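Local coordinates for thiamine diphosphokinase (Bacteroides thetaiotaomicron, PDB 2OMK), which probably transfers a pyrophosphate group from ATP to thiamine, giving thiamine diphosphate, at residues A[34-39]-A[109-114]; A[40-45]-A[66-71]; A[126-131]-A[137-142]. The protein carries 1 engineered substitution. All blocks are in the same frame, centred on the assembly; numbering follows the deposited sequence.

Interaction 1 of 3, residues A[34-39]-A[109-114]; sequences AIILAN and TKAVHY. Engineered in segment 34-39: Ile35 (natural residue Val).
Ile36 on strand 34-37 packs against Ala111 and Val112 of helix 107-117. The contact is small and wholly apolar. Its tight part is centred on one methyl group. Ile36 CD1 lies 3.5 Å from Val112 CG2 and 3.7 Å from Ala111 CB. The rest of the side chain also meets the alanine. Ile36 CG1, on the same arm as CD1, and Ile36 CG2, the other arm, are each 3.9 Å from Ala111 CB, so the alanine methyl sits against both arms of the isoleucine. CG1 of Ile36 stands opposite the carbonyl carbon (chi1 -64°), and the nearly straight chain beyond it (chi2 165°) carries CD1 out to the helix. Val112 offers CG2 alone, the branch beside its backbone N. The Ile36 and Val112 side chains cross at about a right angle.

The small alanine is consistent with the close approach of the helix. The CA atoms of Ile36 and Ala111 are 6.9 Å apart, the nearest such pair across the contact. Ile123 of strand 122-126 touches both Ile36 and Val112, and Cys61 also touches Ile36. All three touching residues are buried.

The packing thins out away from this point. The exposed ring of His113 has the carbonyl oxygen of its own helix neighbour Thr109 over one face, and it does not reach the strand. Tyr114 is partly exposed and turns to Val77. Ile35, an engineered residue in place of valine, points to the other side of the sheet and touches Ala55 there.

Strand 34-37 is hydrogen-bonded to residues of strand 122-126, which follows helix 107-117. Such a helix laid over a parallel sheet, with aliphatic side chains between the two layers, is the standard layering of a Rossmann-like alpha/beta fold.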
loop_
_atom_site.group_PDB
_atom_site.type_symbol
_atom_site.label_atom_id
_atom_site.label_comp_id
_atom_site.label_asym_id
_atom_site.label_seq_id
_atom_site.Cartn_x
_atom_site.Cartn_y
_atom_site.Cartn_z
ATOM N N ALA A 34 13.814 -17.794 7.435
ATOM C CA ALA A 34 12.804 -17.441 8.421
ATOM C C ALA A 34 11.691 -16.625 7.783
ATOM O O ALA A 34 11.891 -15.970 6.745
ATOM C CB ALA A 34 13.433 -16.664 9.594
ATOM N N ILE A 35 10.527 -16.676 8.421
ATOM C CA ILE A 35 9.359 -15.921 7.992
ATOM C C ILE A 35 8.974 -14.954 9.101
ATOM O O ILE A 35 8.906 -15.341 10.271
ATOM C CB ILE A 35 8.147 -16.869 7.694
ATOM C CG1 ILE A 35 8.468 -17.864 6.566
ATOM C CG2 ILE A 35 6.861 -16.052 7.418
ATOM C CD1 ILE A 35 8.772 -17.263 5.230
ATOM N N ILE A 36 8.733 -13.695 8.735
ATOM C CA ILE A 36 8.135 -12.738 9.654
ATOM C C ILE A 36 6.644 -12.619 9.332
ATOM O O ILE A 36 6.264 -12.288 8.200
ATOM C CB ILE A 36 8.809 -11.335 9.552
ATOM C CG1 ILE A 36 10.281 -11.411 9.987
ATOM C CG2 ILE A 36 8.044 -10.289 10.397
ATOM C CD1 ILE A 36 11.120 -10.179 9.578
ATOM N N LEU A 37 5.805 -12.892 10.325
ATOM C CA LEU A 37 4.382 -12.577 10.209
ATOM C C LEU A 37 4.122 -11.189 10.791
ATOM O O LEU A 37 4.114 -11.000 12.019
ATOM C CB LEU A 37 3.534 -13.640 10.917
ATOM C CG LEU A 37 2.017 -13.437 10.945
ATOM C CD1 LEU A 37 1.406 -13.484 9.525
ATOM C CD2 LEU A 37 1.390 -14.505 11.841
ATOM N N ALA A 38 3.930 -10.208 9.909
ATOM C CA ALA A 38 3.683 -8.824 10.340
ATOM C C ALA A 38 2.216 -8.612 10.729
ATOM O O ALA A 38 1.407 -9.536 10.612
ATOM C CB ALA A 38 4.137 -7.825 9.257
ATOM N N ASN A 39 1.878 -7.408 11.190
ATOM C CA ASN A 39 0.558 -7.150 11.781
ATOM C C ASN A 39 -0.465 -6.479 10.845
ATOM O O ASN A 39 -1.339 -5.735 11.293
ATOM C CB ASN A 39 0.699 -6.377 13.106
ATOM C CG ASN A 39 -0.490 -6.592 14.049
ATOM O OD1 ASN A 39 -1.164 -7.627 14.010
ATOM N ND2 ASN A 39 -0.743 -5.608 14.907
ATOM N N THR A 109 10.458 -4.046 11.663
ATOM C CA THR A 109 11.872 -3.678 11.698
ATOM C C THR A 109 12.615 -4.403 12.832
ATOM O O THR A 109 13.697 -4.959 12.620
ATOM C CB THR A 109 12.013 -2.152 11.805
ATOM O OG1 THR A 109 11.481 -1.558 10.611
ATOM C CG2 THR A 109 13.471 -1.733 11.963
ATOM N N LYS A 110 12.018 -4.417 14.023
ATOM C CA LYS A 110 12.580 -5.176 15.151
ATOM C C LYS A 110 12.768 -6.659 14.842
ATOM O O LYS A 110 13.781 -7.253 15.218
ATOM C CB LYS A 110 11.727 -4.988 16.399
ATOM C CG LYS A 110 11.741 -3.550 16.896
ATOM C CD LYS A 110 11.483 -3.459 18.380
ATOM C CE LYS A 110 10.034 -3.188 18.679
ATOM N NZ LYS A 110 9.926 -2.656 20.061
ATOM N N ALA A 111 11.788 -7.251 14.157
ATOM C CA ALA A 111 11.873 -8.651 13.725
ATOM C C ALA A 111 13.047 -8.882 12.778
ATOM O O ALA A 111 13.777 -9.866 12.913
ATOM C CB ALA A 111 10.579 -9.077 13.053
ATOM N N VAL A 112 13.224 -7.982 11.812
ATOM C CA VAL A 112 14.350 -8.092 10.871
ATOM C C VAL A 112 15.677 -7.986 11.617
ATOM O O VAL A 112 16.593 -8.792 11.403
ATOM C CB VAL A 112 14.262 -7.036 9.737
ATOM C CG1 VAL A 112 15.525 -7.053 8.856
ATOM C CG2 VAL A 112 13.030 -7.304 8.874
ATOM N N HIS A 113 15.760 -7.014 12.517
ATOM C CA HIS A 113 16.978 -6.788 13.291
ATOM C C HIS A 113 17.302 -7.977 14.205
ATOM O O HIS A 113 18.460 -8.388 14.309
ATOM C CB HIS A 113 16.856 -5.480 14.078
ATOM C CG HIS A 113 16.865 -4.259 13.215
ATOM N ND1 HIS A 113 16.809 -2.982 13.731
ATOM C CD2 HIS A 113 16.939 -4.118 11.869
ATOM C CE1 HIS A 113 16.848 -2.108 12.741
ATOM N NE2 HIS A 113 16.923 -2.770 11.601
ATOM N N TYR A 114 16.276 -8.544 14.838
ATOM C CA TYR A 114 16.447 -9.768 15.632
ATOM C C TYR A 114 17.037 -10.911 14.794
ATOM O O TYR A 114 17.991 -11.575 15.211
ATOM C CB TYR A 114 15.128 -10.210 16.281
ATOM C CG TYR A 114 15.197 -11.623 16.828
ATOM C CD1 TYR A 114 15.812 -11.886 18.051
ATOM C CD2 TYR A 114 14.680 -12.699 16.103
ATOM C CE1 TYR A 114 15.893 -13.183 18.552
ATOM C CE2 TYR A 114 14.763 -13.995 16.592
ATOM C CZ TYR A 114 15.363 -14.227 17.820
ATOM O OH TYR A 114 15.446 -15.515 18.309
#

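Interaction 2 of 3, residues A[40-45]-A[66-71]; sequences GEYPAH and NEYISR
Tyr42 and Glu67 form a stacked, partly buried surface contact between the loop after strand 34-37 and helix 65-70. Arg71 and Tyr68 complete it. The Tyr42 ring is held between two side chains. Pro43 CD lies over one face, offset toward the rim, and Glu67 covers the opposite face. Glu67 CG is 3.9 Å from the Tyr42 ring centroid, a CH-pi contact. The carboxylate continues the overlay, with its plane only 7° from that of the ring. Glu67 CD stands 3.6 Å from Tyr42 CG, and Glu67 OE1 is 3.5 Å from Tyr42 CB.

A salt bridge holds this carboxylate flat. Arg71 grips it side-on with two nitrogens, both on one oxygen. Arg71 NE donates to Glu67 OE2 at 2.9 Å, nearly straight, and meets the anti lone pair of that oxygen. Arg71 NH2 makes a longer, more bent bond to the same oxygen. Arg71 CD also comes within 3.7 Å of Tyr42 CE2. The guanidinium plane lies 10° from the ring plane.

Tyr42 CG is opposite the backbone N (chi1 -164°), which sends the ring out to the helix. Its hydroxyl meets the edge of the Tyr68 ring, with Tyr42 OH 3.4 Å from Tyr68 CD1. Leu37 and Leu52 touch both tyrosines and back the buried end.

Helix 65-70 begins soon after Asn62, which is modified to an aminosuccinimide. The contact joins the connections that follow two neighbouring parallel strands, 34-37 and 58-60, an arrangement that belongs to the beta-alpha-beta architecture of the catalytic domain.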
loop_
_atom_site.group_PDB
_atom_site.type_symbol
_atom_site.label_atom_id
_atom_site.label_comp_id
_atom_site.label_asym_id
_atom_site.label_seq_id
_atom_site.Cartn_x
_atom_site.Cartn_y
_atom_site.Cartn_z
ATOM N N GLY A 40 -0.352 -6.758 9.548
ATOM C CA GLY A 40 -1.417 -6.446 8.603
ATOM C C GLY A 40 -2.392 -7.610 8.576
ATOM O O GLY A 40 -2.529 -8.337 9.567
ATOM N N GLU A 41 -3.074 -7.795 7.450
ATOM C CA GLU A 41 -4.052 -8.875 7.337
ATOM C C GLU A 41 -3.355 -10.218 7.202
ATOM O O GLU A 41 -2.391 -10.351 6.445
ATOM C CB GLU A 41 -5.006 -8.646 6.163
ATOM C CG GLU A 41 -6.032 -7.538 6.380
ATOM C CD GLU A 41 -7.022 -7.812 7.515
ATOM O OE1 GLU A 41 -7.128 -8.965 7.989
ATOM O OE2 GLU A 41 -7.713 -6.859 7.933
ATOM N N TYR A 42 -3.846 -11.204 7.948
ATOM C CA TYR A 42 -3.308 -12.572 7.893
ATOM C C TYR A 42 -3.360 -13.101 6.447
ATOM O O TYR A 42 -4.349 -12.867 5.746
ATOM C CB TYR A 42 -4.109 -13.496 8.820
ATOM C CG TYR A 42 -3.429 -14.811 9.137
ATOM C CD1 TYR A 42 -2.510 -14.906 10.188
ATOM C CD2 TYR A 42 -3.708 -15.960 8.392
ATOM C CE1 TYR A 42 -1.880 -16.120 10.485
ATOM C CE2 TYR A 42 -3.089 -17.175 8.677
ATOM C CZ TYR A 42 -2.180 -17.249 9.730
ATOM O OH TYR A 42 -1.562 -18.445 10.018
ATOM N N PRO A 43 -2.291 -13.783 5.994
ATOM C CA PRO A 43 -2.243 -14.254 4.607
ATOM C C PRO A 43 -3.475 -15.067 4.242
ATOM O O PRO A 43 -3.928 -15.913 5.037
ATOM C CB PRO A 43 -0.997 -15.142 4.557
ATOM C CG PRO A 43 -0.184 -14.761 5.717
ATOM C CD PRO A 43 -1.077 -14.145 6.750
ATOM N N ALA A 44 -4.016 -14.848 3.050
ATOM C CA ALA A 44 -5.192 -15.607 2.603
ATOM C C ALA A 44 -4.937 -16.405 1.321
ATOM O O ALA A 44 -5.700 -17.312 0.970
ATOM C CB ALA A 44 -6.380 -14.675 2.429
ATOM N N HIS A 45 -3.855 -16.063 0.636
ATOM C CA HIS A 45 -3.547 -16.609 -0.685
ATOM C C HIS A 45 -2.651 -17.825 -0.487
ATOM O O HIS A 45 -1.874 -17.886 0.474
ATOM C CB HIS A 45 -2.834 -15.541 -1.526
ATOM C CG HIS A 45 -2.604 -15.933 -2.951
ATOM N ND1 HIS A 45 -1.565 -16.747 -3.344
ATOM C CD2 HIS A 45 -3.268 -15.596 -4.083
ATOM C CE1 HIS A 45 -1.606 -16.906 -4.657
ATOM N NE2 HIS A 45 -2.632 -16.219 -5.129
ATOM N N ASN A 66 -1.826 -13.732 17.597
ATOM C CA ASN A 66 -3.145 -14.216 18.011
ATOM C C ASN A 66 -3.790 -15.143 16.984
ATOM O O ASN A 66 -4.168 -16.264 17.322
ATOM C CB ASN A 66 -4.075 -13.054 18.365
ATOM C CG ASN A 66 -3.680 -12.363 19.645
ATOM O OD1 ASN A 66 -3.185 -12.999 20.581
ATOM N ND2 ASN A 66 -3.886 -11.047 19.697
ATOM N N GLU A 67 -3.891 -14.698 15.727
ATOM C CA GLU A 67 -4.488 -15.562 14.701
ATOM C C GLU A 67 -3.636 -16.805 14.440
ATOM O O GLU A 67 -4.165 -17.911 14.273
ATOM C CB GLU A 67 -4.784 -14.820 13.389
ATOM C CG GLU A 67 -5.418 -15.768 12.346
ATOM C CD GLU A 67 -6.298 -15.079 11.322
ATOM O OE1 GLU A 67 -6.448 -13.842 11.388
ATOM O OE2 GLU A 67 -6.843 -15.795 10.444
ATOM N N TYR A 68 -2.317 -16.625 14.442
ATOM C CA TYR A 68 -1.394 -17.724 14.228
ATOM C C TYR A 68 -1.619 -18.835 15.257
ATOM O O TYR A 68 -1.785 -20.011 14.899
ATOM C CB TYR A 68 0.053 -17.212 14.276
ATOM C CG TYR A 68 1.047 -18.159 13.657
ATOM C CD1 TYR A 68 0.902 -18.583 12.337
ATOM C CD2 TYR A 68 2.142 -18.632 14.384
ATOM C CE1 TYR A 68 1.811 -19.457 11.753
ATOM C CE2 TYR A 68 3.070 -19.501 13.798
ATOM C CZ TYR A 68 2.886 -19.913 12.488
ATOM O OH TYR A 68 3.776 -20.777 11.893
ATOM N N ILE A 69 -1.650 -18.444 16.529
ATOM C CA ILE A 69 -1.888 -19.385 17.633
ATOM C C ILE A 69 -3.286 -20.025 17.574
ATOM O O ILE A 69 -3.432 -21.236 17.771
ATOM C CB ILE A 69 -1.670 -18.694 18.992
ATOM C CG1 ILE A 69 -0.215 -18.223 19.116
ATOM C CG2 ILE A 69 -2.037 -19.651 20.142
ATOM C CD1 ILE A 69 0.031 -17.223 20.248
ATOM N N SER A 70 -4.297 -19.209 17.291
ATOM C CA SER A 70 -5.685 -19.677 17.212
ATOM C C SER A 70 -5.896 -20.733 16.121
ATOM O O SER A 70 -6.796 -21.567 16.226
ATOM C CB SER A 70 -6.632 -18.502 16.993
ATOM O OG SER A 70 -6.599 -18.088 15.639
ATOM N N ARG A 71 -5.071 -20.682 15.075
ATOM C CA ARG A 71 -5.117 -21.658 13.985
ATOM C C ARG A 71 -4.275 -22.891 14.307
ATOM O O ARG A 71 -4.112 -23.788 13.472
ATOM C CB ARG A 71 -4.682 -21.016 12.656
ATOM C CG ARG A 71 -5.672 -19.977 12.126
ATOM C CD ARG A 71 -5.171 -19.351 10.831
ATOM N NE ARG A 71 -6.199 -18.576 10.136
ATOM C CZ ARG A 71 -7.084 -19.087 9.276
ATOM N NH1 ARG A 71 -7.100 -20.393 9.005
ATOM N NH2 ARG A 71 -7.970 -18.290 8.690
#

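Interaction 3 of 3, residues A[126-131]-A[137-142]; sequences VGATGK and LGNISL
The Asn139 side-chain amide and the Ala128 carbonyl group meet in each other's planes. The contact folds a beta-alpha loop of the Rossmann-like sheet back on the helix that follows it. Asn139 ND2 donates to Ala128 O at 3.1 Å, and the N-H points almost straight at the oxygen (167°). The oxygen is only 8° out of the amide plane. The donor in turn lies in the carbonyl plane, on a lone pair. This geometry probably limits rotation of the amide.

Asn139 CG stands opposite its carbonyl carbon (chi1 -72°), which swings the amide toward the loop. Gln108 of helix 107-117 touches the side chains of both Ala128 and Asn139, so a second helix flanks the bond.

The loop turns at Gly127, which has a positive phi. Further along, Thr129 presents its two branches to different partners. Its hydroxyl is bonded to Glu133 of the second subunit, which ties this loop to the dimer interface. Its methyl faces the helix of its own chain, where Thr129 CG2 comes to 4.1 Å from Ile140 CD1.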
loop_
_atom_site.group_PDB
_atom_site.type_symbol
_atom_site.label_atom_id
_atom_site.label_comp_id
_atom_site.label_asym_id
_atom_site.label_seq_id
_atom_site.Cartn_x
_atom_site.Cartn_y
_atom_site.Cartn_z
ATOM N N VAL A 126 5.338 -11.923 5.517
ATOM C CA VAL A 126 3.952 -12.126 5.113
ATOM C C VAL A 126 3.044 -11.347 6.054
ATOM O O VAL A 126 3.445 -10.976 7.164
ATOM C CB VAL A 126 3.553 -13.630 5.068
ATOM C CG1 VAL A 126 4.372 -14.385 4.009
ATOM C CG2 VAL A 126 3.694 -14.279 6.446
ATOM N N GLY A 127 1.822 -11.088 5.600
ATOM C CA GLY A 127 0.854 -10.319 6.370
ATOM C C GLY A 127 1.246 -8.876 6.642
ATOM O O GLY A 127 0.848 -8.323 7.661
ATOM N N ALA A 128 2.029 -8.263 5.749
ATOM C CA ALA A 128 2.537 -6.894 5.974
ATOM C C ALA A 128 1.562 -5.791 5.542
ATOM O O ALA A 128 1.723 -4.622 5.911
ATOM C CB ALA A 128 3.902 -6.702 5.280
ATOM N N THR A 129 0.558 -6.158 4.752
ATOM C CA THR A 129 -0.341 -5.168 4.157
ATOM C C THR A 129 -1.813 -5.501 4.440
ATOM O O THR A 129 -2.127 -6.562 4.975
ATOM C CB THR A 129 -0.135 -5.071 2.617
ATOM O OG1 THR A 129 -0.597 -6.283 2.000
ATOM C CG2 THR A 129 1.358 -4.865 2.263
ATOM N N GLY A 130 -2.702 -4.571 4.088
ATOM C CA GLY A 130 -4.143 -4.841 4.075
ATOM C C GLY A 130 -4.983 -4.289 5.215
ATOM O O GLY A 130 -6.210 -4.441 5.211
ATOM N N LYS A 131 -4.343 -3.672 6.204
ATOM C CA LYS A 131 -5.070 -2.955 7.242
ATOM C C LYS A 131 -4.814 -1.455 7.055
ATOM O O LYS A 131 -4.915 -0.961 5.926
ATOM C CB LYS A 131 -4.704 -3.477 8.641
ATOM C CG LYS A 131 -5.248 -4.888 8.913
ATOM C CD LYS A 131 -4.891 -5.394 10.309
ATOM C CE LYS A 131 -5.670 -6.653 10.640
ATOM N NZ LYS A 131 -5.428 -7.094 12.040
ATOM N N LEU A 137 2.096 1.411 3.751
ATOM C CA LEU A 137 3.089 2.246 3.073
ATOM C C LEU A 137 4.439 2.199 3.785
ATOM O O LEU A 137 5.480 1.981 3.152
ATOM C CB LEU A 137 2.581 3.693 2.928
ATOM C CG LEU A 137 1.384 3.867 1.978
ATOM C CD1 LEU A 137 0.862 5.286 1.978
ATOM C CD2 LEU A 137 1.725 3.413 0.563
ATOM N N GLY A 138 4.422 2.372 5.106
ATOM C CA GLY A 138 5.653 2.259 5.904
ATOM C C GLY A 138 6.328 0.900 5.778
ATOM O O GLY A 138 7.531 0.815 5.475
ATOM N N ASN A 139 5.554 -0.167 5.978
ATOM C CA ASN A 139 6.084 -1.525 5.910
ATOM C C ASN A 139 6.748 -1.852 4.574
ATOM O O ASN A 139 7.799 -2.488 4.547
ATOM C CB ASN A 139 4.996 -2.560 6.217
ATOM C CG ASN A 139 4.599 -2.592 7.694
ATOM O OD1 ASN A 139 5.221 -1.946 8.541
ATOM N ND2 ASN A 139 3.549 -3.345 7.999
ATOM N N ILE A 140 6.123 -1.426 3.481
ATOM C CA ILE A 140 6.649 -1.671 2.138
ATOM C C ILE A 140 7.951 -0.904 1.928
ATOM O O ILE A 140 8.952 -1.471 1.479
ATOM C CB ILE A 140 5.618 -1.313 1.038
ATOM C CG1 ILE A 140 4.473 -2.336 1.014
ATOM C CG2 ILE A 140 6.279 -1.281 -0.343
ATOM C CD1 ILE A 140 3.252 -1.870 0.166
ATOM N N SER A 141 7.940 0.377 2.284
ATOM C CA SER A 141 9.101 1.236 2.064
ATOM C C SER A 141 10.332 0.782 2.856
ATOM O O SER A 141 11.470 1.030 2.446
ATOM C CB SER A 141 8.750 2.685 2.385
ATOM O OG SER A 141 8.741 2.924 3.781
ATOM N N LEU A 142 10.096 0.111 3.978
ATOM C CA LEU A 142 11.184 -0.368 4.840
ATOM C C LEU A 142 12.060 -1.429 4.189
ATOM O O LEU A 142 13.225 -1.613 4.579
ATOM C CB LEU A 142 10.625 -0.857 6.183
ATOM C CG LEU A 142 10.289 0.285 7.154
ATOM C CD1 LEU A 142 9.314 -0.194 8.248
ATOM C CD2 LEU A 142 11.555 0.870 7.773
#

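In the fold
The three contacts lie on or beside the neighbouring strands 34-37 and 122-126 in the parallel part of the large mixed sheet. Their centres lie about 15 Å (1 and 2), 12 Å (1 and 3) and 15 Å (2 and 3) apart. Along the chain, both segments of interaction 2 fall between those of interaction 1, and interaction 3 comes after them. Ile36 and Ala38 are backbone hydrogen-bonded to Val126, and past the strands Gly40 pairs likewise with Gly127, and Glu41 with Thr129. Interaction 2 starts in the loop that continues strand 34-37, and Leu37 packs on Tyr42, Pro43 and Tyr68. Interaction 3 lies beside the second subunit, which Glu41 of interaction 2 also touches.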